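Local coordinates for protein lysozyme, putative (PDB 2WAG) that probably hydrolyses the glycosidic bonds of peptidoglycan as a family GH25 lysozyme, apparently by a neighbouring-group mechanism that retains anomeric configuration, at residues K17-A22 and K199-N204; D162-S167 and F182-N187. All coordinates share one frame; numbering follows the deposited sequence. Where two conformers were deposited one is given.

Overall arrangement
Contacts 1 and 2 are both buried and belong to one curled sheet, their centres about 10 Å apart. Contact 1 pairs strand 17-21 with the antiparallel strand 202-206; contact 2 pairs 162-166 with 182-186 in parallel. Strands 182-186 and 202-206 are neighbours, so the two contacts are successive parts of the barrel wall. Their interior side chains meet directly: Q184 NE2 lies 2.8 Å from D20 OD1, and W164 NE1 2.9 Å from N204 OD1, both probable hydrogen bonds. Contact 1 gathers two carboxylates (D20, D202) and the N204 amide; contact 2 sets aromatic rings (W164, F182) beside the buried Q184 amide. At their exposed ends Y200 and N187 hydrogen-bond one sulfate ion, probably from the crystallisation liquor.

Contact 1. Residues K17-A22 and K199-N204; sequences KGVDVA and KYIDLN. With SO4 (sulfate ion), chain C.
G18 and N204 form an antiparallel hydrogen-bonded pair on strands whose directions differ by 146°, and V19 faces L203 as the next, non-hydrogen-bonded pair. G18 N donates to N204 O at 3.0 Å. N204 N returns a bond to G18 O at 2.8 Å. Past them a water bridges the backbones, donating to D20 O and accepting from D202 N. The N204 amide leans over to the neighbouring strand: its ND2 donates to D20 OD1 at 2.9 Å, nearly straight (165°), with the oxygen in the amide plane and using its anti lone pair. The same nitrogen makes a weak bond to G18 O. D20 has CG between its backbone N and carbonyl carbon (chi1 65°), which carries the carboxylate over D202; OD2 of D20 comes within 2.6 Å of OD2 of D202. Here the first strand of the (βα)5β3 barrel characteristic of GH25 meets the last, closing the cylinder. Inside it, Q184 is the second partner of D20 OD1. On the outer face V19 CG1 touches L203 CD2 at 3.7 Å, while V19 packs against W30 of helix 30-34. At the periphery Y200 OH hydrogen-bonds Q25 of the second subunit and, at 2.6 Å, O3 of a sulfate probably from the crystallisation liquor.

Contact 2. Residues D162-S167 and F182-N187; sequences DIWIRS and FWQYTN. With SO4 (sulfate ion), chain F; SO4 (sulfate ion), chain D; SO4 (sulfate ion), chain C.
W164 and F182 lead a parallel ladder, continued by I165 with W183 and R166 with Q184, in which the strand axes approach to 4.6 Å. The two strands are neighbours in the all-strand part of the (βα)5β3 barrel: no helix occurs in the 14 residues joining the segments, unlike a classical βαβ crossover. The backbone bonds alternate as parallel strands require. F182 N donates to I163 O and Q184 N to I165 O, while I165 N and S167 N return bonds to F182 O and Q184 O.

W164 carries much of the side-chain contact. Its CB lies 3.8 Å from F182 CB. With CG anti to the backbone N (chi1 175°), the indole turns along the neighbouring strand, and CD1 comes to 3.4 Å from F182 CB. That methylene sits over the five-membered ring, 3.7 Å from its centroid, in a CH-pi contact. The phenyl ring of F182 then presents its edge to the same indole face, centroids 5.7 Å apart and planes at 54°. Farther out, NE1 passes 3.7 Å from Q184 CB, and the indole N-H is given to N204 on strand 202-206. CZ2 lies nearest the Q184 amide nitrogen. Y144 and F42 add aromatic contacts in the barrel interior. Q184 OE1 is hydrogen-bonded to Y144 OH, and NE2 to D20, fixing both ends of this buried amide.

R166 CG lies 3.3 Å from Q184 OE1, while its NE and NH2 hydrogen-bond O3 and O1 of one sulfate; Y185 OH and N187 ND2 hold two others, all probably from the crystallisation liquor. On the opposite face from W164, W183 reaches forward past its partner I165, edge first, to the residue that follows strand 162-166. Its NE1 donates to S167 O at 2.9 Å, almost perfectly straight at 176°, with the oxygen in the ring plane.

Contact 1. Residues K17-A22 and K199-N204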
ATOM      1  N   LYS A  17      14.565  14.767  -2.544  1.00  8.60           N
ATOM      2  CA  LYS A  17      13.891  13.495  -2.297  0.50  9.00           C
ATOM      3  C   LYS A  17      14.215  12.974  -0.900  1.00  8.55           C
ATOM      4  O   LYS A  17      15.306  13.238  -0.381  1.00  9.72           O
ATOM      5  CB  LYS A  17      14.373  12.471  -3.343  0.50  9.34           C
ATOM      6  CG  LYS A  17      13.716  11.102  -3.294  0.50 11.52           C
ATOM      7  CD  LYS A  17      14.129  10.201  -4.491  0.50 12.68           C
ATOM      8  CE  LYS A  17      15.630   9.920  -4.538  0.50 15.04           C
ATOM      9  NZ  LYS A  17      15.985   9.051  -5.718  0.50 16.98           N
ATOM     10  N   GLY A  18      13.314  12.199  -0.311  1.00  7.69           N
ATOM     11  CA  GLY A  18      13.583  11.622   1.003  1.00  7.60           C
ATOM     12  C   GLY A  18      12.646  10.494   1.333  1.00  7.21           C
ATOM     13  O   GLY A  18      11.722  10.211   0.589  1.00  8.91           O
ATOM     14  N   VAL A  19      12.886   9.867   2.453  1.00  7.62           N
ATOM     15  CA  VAL A  19      12.112   8.703   2.839  1.00  7.85           C
ATOM     16  C   VAL A  19      11.306   8.928   4.104  1.00  7.03           C
ATOM     17  O   VAL A  19      11.553   9.834   4.809  1.00  7.76           O
ATOM     18  CB  VAL A  19      13.064   7.479   3.120  1.00  8.47           C
ATOM     19  CG1 VAL A  19      13.987   7.204   1.925  1.00  9.96           C
ATOM     20  CG2 VAL A  19      13.901   7.690   4.421  1.00  9.27           C
ATOM     21  N   ASP A  20      10.328   8.046   4.315  1.00  7.19           N
ATOM     22  CA  ASP A  20       9.715   7.932   5.639  1.00  7.08           C
ATOM     23  C   ASP A  20       9.668   6.454   5.954  1.00  6.94           C
ATOM     24  O   ASP A  20       9.452   5.651   5.047  1.00  8.16           O
ATOM     25  CB  ASP A  20       8.340   8.621   5.750  1.00  8.31           C
ATOM     26  CG  ASP A  20       7.300   7.994   4.894  1.00  7.87           C
ATOM     27  OD1 ASP A  20       7.146   8.474   3.775  1.00  9.00           O
ATOM     28  OD2 ASP A  20       6.644   7.040   5.338  1.00  9.77           O
ATOM     29  N   VAL A  21       9.938   6.109   7.206  1.00  7.32           N
ATOM     30  CA  VAL A  21      10.036   4.718   7.611  1.00  8.07           C
ATOM     31  C   VAL A  21       9.426   4.486   8.979  1.00  7.68           C
ATOM     32  O   VAL A  21       9.308   5.418   9.794  1.00  7.88           O
ATOM     33  CB  VAL A  21      11.518   4.221   7.659  1.00  8.00           C
ATOM     34  CG1 VAL A  21      12.200   4.393   6.307  1.00  9.40           C
ATOM     35  CG2 VAL A  21      12.294   4.912   8.776  1.00 10.01           C
ATOM     36  N   ALA A  22       9.072   3.228   9.225  1.00  7.48           N
ATOM     37  CA  ALA A  22       8.654   2.738  10.532  1.00  8.05           C
ATOM     38  C   ALA A  22       9.353   1.406  10.741  1.00  8.96           C
ATOM     39  O   ALA A  22      10.179   0.980   9.908  1.00  8.77           O
ATOM     40  CB  ALA A  22       7.133   2.582  10.588  1.00  8.05           C
ATOM     41  N   LYS A 199      12.095  -2.381  -2.606  1.00 16.98           N
ATOM     42  CA  LYS A 199      11.829  -2.378  -1.166  1.00 15.97           C
ATOM     43  C   LYS A 199      10.495  -1.691  -0.865  1.00 14.79           C
ATOM     44  O   LYS A 199      10.177  -0.677  -1.512  1.00 15.70           O
ATOM     45  CB  LYS A 199      12.977  -1.678  -0.397  1.00 14.82           C
ATOM     46  CG  LYS A 199      12.683  -1.700   1.085  1.00 16.61           C
ATOM     47  CD  LYS A 199      13.788  -1.052   1.870  1.00 18.77           C
ATOM     48  CE  LYS A 199      13.474  -1.050   3.362  1.00 19.94           C
ATOM     49  NZ  LYS A 199      13.297  -2.433   3.903  1.00 22.27           N
ATOM     50  N   TYR A 200       9.737  -2.187   0.133  1.00 13.39           N
ATOM     51  CA  TYR A 200       8.548  -1.429   0.597  1.00 11.45           C
ATOM     52  C   TYR A 200       9.030  -0.356   1.529  1.00 11.16           C
ATOM     53  O   TYR A 200       9.256  -0.626   2.715  1.00 13.43           O
ATOM     54  CB  TYR A 200       7.478  -2.324   1.248  1.00 11.19           C
ATOM     55  CG  TYR A 200       6.766  -3.155   0.204  1.00  9.18           C
ATOM     56  CD1 TYR A 200       5.709  -2.631  -0.533  1.00 10.00           C
ATOM     57  CD2 TYR A 200       7.155  -4.462  -0.048  1.00  8.89           C
ATOM     58  CE1 TYR A 200       5.068  -3.405  -1.520  1.00  9.32           C
ATOM     59  CE2 TYR A 200       6.519  -5.223  -1.010  1.00  9.51           C
ATOM     60  CZ  TYR A 200       5.482  -4.706  -1.734  1.00  9.32           C
ATOM     61  OH  TYR A 200       4.864  -5.484  -2.695  1.00 10.28           O
ATOM     62  N   ILE A 201       9.347   0.793   0.935  1.00  9.58           N
ATOM     63  CA  ILE A 201       9.733   1.981   1.651  0.50  8.84           C
ATOM     64  C   ILE A 201       9.147   3.171   0.907  1.00  8.34           C
ATOM     65  O   ILE A 201       9.189   3.258  -0.325  1.00 10.45           O
ATOM     66  CB  ILE A 201      11.245   2.103   1.715  0.50  8.33           C
ATOM     67  CG1 ILE A 201      11.654   3.270   2.626  0.50  7.90           C
ATOM     68  CG2 ILE A 201      11.820   2.176   0.292  0.50  7.48           C
ATOM     69  CD1 ILE A 201      13.117   3.249   2.945  0.50  8.83           C
ATOM     70  N   ASP A 202       8.546   4.073   1.665  1.00  7.44           N
ATOM     71  CA  ASP A 202       7.910   5.256   1.121  1.00  7.28           C
ATOM     72  C   ASP A 202       8.923   6.308   0.670  1.00  7.42           C
ATOM     73  O   ASP A 202       9.843   6.647   1.427  1.00  8.00           O
ATOM     74  CB  ASP A 202       7.091   5.933   2.228  1.00  8.22           C
ATOM     75  CG  ASP A 202       5.880   5.119   2.680  1.00  9.93           C
ATOM     76  OD1 ASP A 202       5.371   4.263   1.918  1.00 11.46           O
ATOM     77  OD2 ASP A 202       5.413   5.374   3.824  1.00 10.81           O
ATOM     78  N   LEU A 203       8.702   6.829  -0.519  1.00  6.95           N
ATOM     79  CA  LEU A 203       9.522   7.931  -1.034  1.00  7.21           C
ATOM     80  C   LEU A 203       8.720   9.175  -1.262  1.00  6.62           C
ATOM     81  O   LEU A 203       7.583   9.144  -1.596  1.00  7.01           O
ATOM     82  CB  LEU A 203      10.297   7.560  -2.317  1.00  7.86           C
ATOM     83  CG  LEU A 203      11.135   6.258  -2.259  1.00  9.39           C
ATOM     84  CD1 LEU A 203      11.826   6.092  -3.621  1.00 11.78           C
ATOM     85  CD2 LEU A 203      12.120   6.266  -1.173  1.00 12.62           C
ATOM     86  N   ASN A 204       9.418  10.279  -1.052  1.00  7.28           N
ATOM     87  CA  ASN A 204       8.787  11.569  -0.989  1.00  6.71           C
ATOM     88  C   ASN A 204       9.596  12.664  -1.652  1.00  6.75           C
ATOM     89  O   ASN A 204      10.726  12.527  -1.751  1.00  7.76           O
ATOM     90  CB  ASN A 204       8.643  11.995   0.496  1.00  6.89           C
ATOM     91  CG  ASN A 204       7.894  10.984   1.362  1.00  6.10           C
ATOM     92  OD1 ASN A 204       6.763  10.971   1.425  1.00  6.89           O
ATOM     93  ND2 ASN A 204       8.631  10.142   1.977  1.00  8.00           N
TER
HETATM   94  S   SO4 C1219       2.583  -2.923  -4.520  1.00 14.61           S
HETATM   95  O1  SO4 C1219       1.932  -2.829  -5.817  1.00 19.93           O
HETATM   96  O2  SO4 C1219       3.704  -1.963  -4.414  1.00 20.33           O
HETATM   97  O3  SO4 C1219       3.295  -4.170  -4.255  1.00 20.12           O
HETATM   98  O4  SO4 C1219       1.810  -2.281  -3.436  1.00 22.89           O
HETATM   99  O   HOH W   1       8.206   3.343   4.438  1.00  9.66           O

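Contact 2. Residues D162-S167 and F182-N187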
ATOM      1  N   ASP A 162       1.960  22.975   7.651  1.00  8.02           N
ATOM      2  CA  ASP A 162       2.286  22.617   6.257  1.00  8.11           C
ATOM      3  C   ASP A 162       1.724  21.225   5.954  1.00  7.53           C
ATOM      4  O   ASP A 162       1.546  20.414   6.872  1.00  8.34           O
ATOM      5  CB  ASP A 162       3.809  22.572   6.066  1.00  8.28           C
ATOM      6  CG  ASP A 162       4.426  23.962   5.903  1.00  9.93           C
ATOM      7  OD1 ASP A 162       3.674  24.918   5.638  1.00 12.26           O
ATOM      8  OD2 ASP A 162       5.659  24.063   5.990  1.00 13.23           O
ATOM      9  N   ILE A 163       1.430  20.971   4.685  1.00  6.87           N
ATOM     10  CA  ILE A 163       0.782  19.724   4.273  1.00  7.26           C
ATOM     11  C   ILE A 163       1.743  18.794   3.546  1.00  6.61           C
ATOM     12  O   ILE A 163       2.484  19.206   2.642  1.00  7.50           O
ATOM     13  CB  ILE A 163      -0.449  19.993   3.366  1.00  7.79           C
ATOM     14  CG1 ILE A 163      -1.429  20.980   4.035  1.00  9.26           C
ATOM     15  CG2 ILE A 163      -1.130  18.664   2.976  1.00  8.80           C
ATOM     16  CD1 ILE A 163      -1.918  20.520   5.404  1.00  9.86           C
ATOM     17  N   TRP A 164       1.718  17.540   3.980  1.00  6.39           N
ATOM     18  CA  TRP A 164       2.444  16.470   3.322  1.00  6.51           C
ATOM     19  C   TRP A 164       1.366  15.521   2.786  1.00  6.52           C
ATOM     20  O   TRP A 164       0.643  14.896   3.569  1.00  7.09           O
ATOM     21  CB  TRP A 164       3.379  15.808   4.338  1.00  6.64           C
ATOM     22  CG  TRP A 164       4.148  14.593   3.890  1.00  6.04           C
ATOM     23  CD1 TRP A 164       4.224  14.031   2.634  1.00  6.78           C
ATOM     24  CD2 TRP A 164       4.947  13.787   4.748  1.00  6.29           C
ATOM     25  NE1 TRP A 164       5.035  12.907   2.682  1.00  6.72           N
ATOM     26  CE2 TRP A 164       5.475  12.728   3.973  1.00  5.99           C
ATOM     27  CE3 TRP A 164       5.225  13.829   6.125  1.00  7.54           C
ATOM     28  CZ2 TRP A 164       6.283  11.726   4.530  1.00  7.25           C
ATOM     29  CZ3 TRP A 164       6.021  12.861   6.676  1.00  7.78           C
ATOM     30  CH2 TRP A 164       6.534  11.803   5.889  1.00  8.18           C
ATOM     31  N   ILE A 165       1.201  15.452   1.463  1.00  6.70           N
ATOM     32  CA  ILE A 165       0.086  14.702   0.864  1.00  7.30           C
ATOM     33  C   ILE A 165       0.560  13.393   0.236  1.00  6.77           C
ATOM     34  O   ILE A 165       1.593  13.357  -0.450  1.00  7.44           O
ATOM     35  CB  ILE A 165      -0.657  15.581  -0.191  1.00  7.30           C
ATOM     36  CG1 ILE A 165      -1.931  14.894  -0.697  1.00  8.40           C
ATOM     37  CG2 ILE A 165       0.262  15.987  -1.356  1.00  9.03           C
ATOM     38  CD1 ILE A 165      -3.033  14.700   0.361  1.00  9.97           C
ATOM     39  N   ARG A 166      -0.190  12.319   0.464  0.50  6.93           N
ATOM     40  CA  ARG A 166       0.066  11.079  -0.265  0.50  7.08           C
ATOM     41  C   ARG A 166      -0.621  11.138  -1.623  0.50  7.49           C
ATOM     42  O   ARG A 166      -1.824  11.388  -1.714  0.50  7.96           O
ATOM     43  CB  ARG A 166      -0.451   9.863   0.513  0.50  7.35           C
ATOM     44  CG  ARG A 166       0.003   8.545  -0.115  0.50  7.53           C
ATOM     45  CD  ARG A 166      -0.611   7.307   0.539  0.50  7.40           C
ATOM     46  NE  ARG A 166      -1.952   7.060   0.012  0.50  8.42           N
ATOM     47  CZ  ARG A 166      -2.806   6.162   0.502  0.50  9.34           C
ATOM     48  NH1 ARG A 166      -2.483   5.410   1.554  0.50  8.65           N
ATOM     49  NH2 ARG A 166      -3.994   6.018  -0.068  0.50 12.46           N
ATOM     50  N   SER A 167       0.154  10.887  -2.674  1.00  7.41           N
ATOM     51  CA  SER A 167      -0.410  10.772  -4.015  1.00  8.14           C
ATOM     52  C   SER A 167       0.429   9.794  -4.837  1.00  7.57           C
ATOM     53  O   SER A 167       1.374  10.207  -5.526  1.00  8.65           O
ATOM     54  CB  SER A 167      -0.474  12.143  -4.678  1.00  9.12           C
ATOM     55  OG  SER A 167      -1.171  12.092  -5.914  1.00 11.43           O
ATOM     56  N   PHE A 182       5.271  18.688   1.151  1.00  7.45           N
ATOM     57  CA  PHE A 182       5.861  17.400   0.790  1.00  7.05           C
ATOM     58  C   PHE A 182       4.827  16.566   0.062  1.00  6.49           C
ATOM     59  O   PHE A 182       3.612  16.708   0.282  1.00  7.19           O
ATOM     60  CB  PHE A 182       6.338  16.622   2.030  1.00  6.75           C
ATOM     61  CG  PHE A 182       7.466  17.290   2.785  1.00  6.95           C
ATOM     62  CD1 PHE A 182       8.804  16.978   2.515  1.00  7.65           C
ATOM     63  CD2 PHE A 182       7.188  18.206   3.806  1.00  8.27           C
ATOM     64  CE1 PHE A 182       9.839  17.564   3.246  1.00  7.96           C
ATOM     65  CE2 PHE A 182       8.212  18.825   4.510  1.00  8.49           C
ATOM     66  CZ  PHE A 182       9.538  18.507   4.245  1.00  9.01           C
ATOM     67  N   TRP A 183       5.327  15.672  -0.791  1.00  6.95           N
ATOM     68  CA  TRP A 183       4.474  14.769  -1.584  1.00  6.49           C
ATOM     69  C   TRP A 183       5.049  13.357  -1.488  1.00  6.28           C
ATOM     70  O   TRP A 183       6.197  13.132  -1.867  1.00  7.19           O
ATOM     71  CB  TRP A 183       4.476  15.255  -3.047  1.00  7.31           C
ATOM     72  CG  TRP A 183       3.994  14.280  -4.088  1.00  7.71           C
ATOM     73  CD1 TRP A 183       3.090  13.263  -3.933  1.00  8.08           C
ATOM     74  CD2 TRP A 183       4.386  14.267  -5.469  1.00  7.96           C
ATOM     75  NE1 TRP A 183       2.932  12.584  -5.131  1.00  8.10           N
ATOM     76  CE2 TRP A 183       3.704  13.196  -6.089  1.00  8.19           C
ATOM     77  CE3 TRP A 183       5.234  15.077  -6.248  1.00  8.88           C
ATOM     78  CZ2 TRP A 183       3.855  12.900  -7.449  1.00  9.44           C
ATOM     79  CZ3 TRP A 183       5.380  14.781  -7.607  1.00  9.33           C
ATOM     80  CH2 TRP A 183       4.692  13.698  -8.183  1.00 10.02           C
ATOM     81  N   GLN A 184       4.263  12.426  -0.944  1.00  6.01           N
ATOM     82  CA  GLN A 184       4.637  11.003  -0.937  1.00  6.69           C
ATOM     83  C   GLN A 184       4.178  10.401  -2.250  1.00  6.67           C
ATOM     84  O   GLN A 184       2.964  10.317  -2.526  1.00  7.10           O
ATOM     85  CB  GLN A 184       3.978  10.276   0.230  1.00  6.83           C
ATOM     86  CG  GLN A 184       4.403   8.836   0.384  1.00  7.78           C
ATOM     87  CD  GLN A 184       3.811   8.293   1.629  1.00  8.43           C
ATOM     88  OE1 GLN A 184       2.682   7.847   1.618  1.00 13.09           O
ATOM     89  NE2 GLN A 184       4.523   8.416   2.730  1.00 11.37           N
ATOM     90  N   TYR A 185       5.142   9.993  -3.077  1.00  7.10           N
ATOM     91  CA  TYR A 185       4.818   9.571  -4.444  1.00  7.91           C
ATOM     92  C   TYR A 185       4.856   8.064  -4.680  1.00  7.98           C
ATOM     93  O   TYR A 185       4.362   7.589  -5.715  1.00  8.48           O
ATOM     94  CB  TYR A 185       5.685  10.313  -5.461  1.00  8.23           C
ATOM     95  CG  TYR A 185       7.159  10.016  -5.399  1.00  7.71           C
ATOM     96  CD1 TYR A 185       7.707   8.966  -6.146  1.00  8.26           C
ATOM     97  CD2 TYR A 185       8.005  10.764  -4.600  1.00  8.10           C
ATOM     98  CE1 TYR A 185       9.059   8.693  -6.115  1.00  9.22           C
ATOM     99  CE2 TYR A 185       9.360  10.512  -4.557  1.00  8.78           C
ATOM    100  CZ  TYR A 185       9.889   9.478  -5.309  1.00  8.56           C
ATOM    101  OH  TYR A 185      11.258   9.265  -5.250  1.00 11.02           O
ATOM    102  N   THR A 186       5.396   7.290  -3.746  1.00  7.93           N
ATOM    103  CA  THR A 186       5.370   5.836  -3.901  1.00  8.02           C
ATOM    104  C   THR A 186       5.512   5.166  -2.555  1.00  8.08           C
ATOM    105  O   THR A 186       6.095   5.747  -1.628  1.00  7.89           O
ATOM    106  CB  THR A 186       6.489   5.331  -4.850  1.00  8.76           C
ATOM    107  OG1 THR A 186       6.330   3.912  -5.048  1.00  9.98           O
ATOM    108  CG2 THR A 186       7.872   5.601  -4.292  1.00 10.92           C
ATOM    109  N   ASN A 187       4.935   3.970  -2.452  0.50  7.88           N
ATOM    110  CA  ASN A 187       5.076   3.077  -1.297  0.50  7.70           C
ATOM    111  C   ASN A 187       6.150   2.031  -1.507  0.50  8.92           C
ATOM    112  O   ASN A 187       6.523   1.316  -0.577  0.50  9.43           O
ATOM    113  CB  ASN A 187       3.772   2.320  -1.027  0.50  7.27           C
ATOM    114  CG  ASN A 187       3.372   1.430  -2.179  0.50  7.35           C
ATOM    115  OD1 ASN A 187       3.248   1.901  -3.320  0.50  9.78           O
ATOM    116  ND2 ASN A 187       3.157   0.129  -1.897  0.50  8.16           N
TER
HETATM  117  S   SO4 F1222      -3.303   7.566  -3.612  1.00 20.33           S
HETATM  118  O1  SO4 F1222      -4.324   7.554  -2.543  1.00 23.37           O
HETATM  119  O2  SO4 F1222      -3.785   8.658  -4.411  1.00 28.88           O
HETATM  120  O3  SO4 F1222      -2.064   7.819  -2.989  1.00 15.95           O
HETATM  121  O4  SO4 F1222      -3.538   6.277  -4.196  1.00 24.77           O
HETATM  122  S   SO4 D1220      12.066   8.207  -8.589  1.00 17.68           S
HETATM  123  O1  SO4 D1220      10.969   9.086  -9.016  1.00 16.28           O
HETATM  124  O2  SO4 D1220      13.297   9.032  -8.523  1.00 24.72           O
HETATM  125  O3  SO4 D1220      12.308   7.182  -9.622  1.00 26.02           O
HETATM  126  O4  SO4 D1220      11.998   7.592  -7.246  1.00 20.20           O
HETATM  127  S   SO4 C1219       2.583  -2.923  -4.520  1.00 14.61           S
HETATM  128  O1  SO4 C1219       1.932  -2.829  -5.817  1.00 19.93           O
HETATM  129  O2  SO4 C1219       3.704  -1.963  -4.414  1.00 20.33           O
HETATM  130  O3  SO4 C1219       3.295  -4.170  -4.255  1.00 20.12           O
HETATM  131  O4  SO4 C1219       1.810  -2.281  -3.436  1.00 22.89           O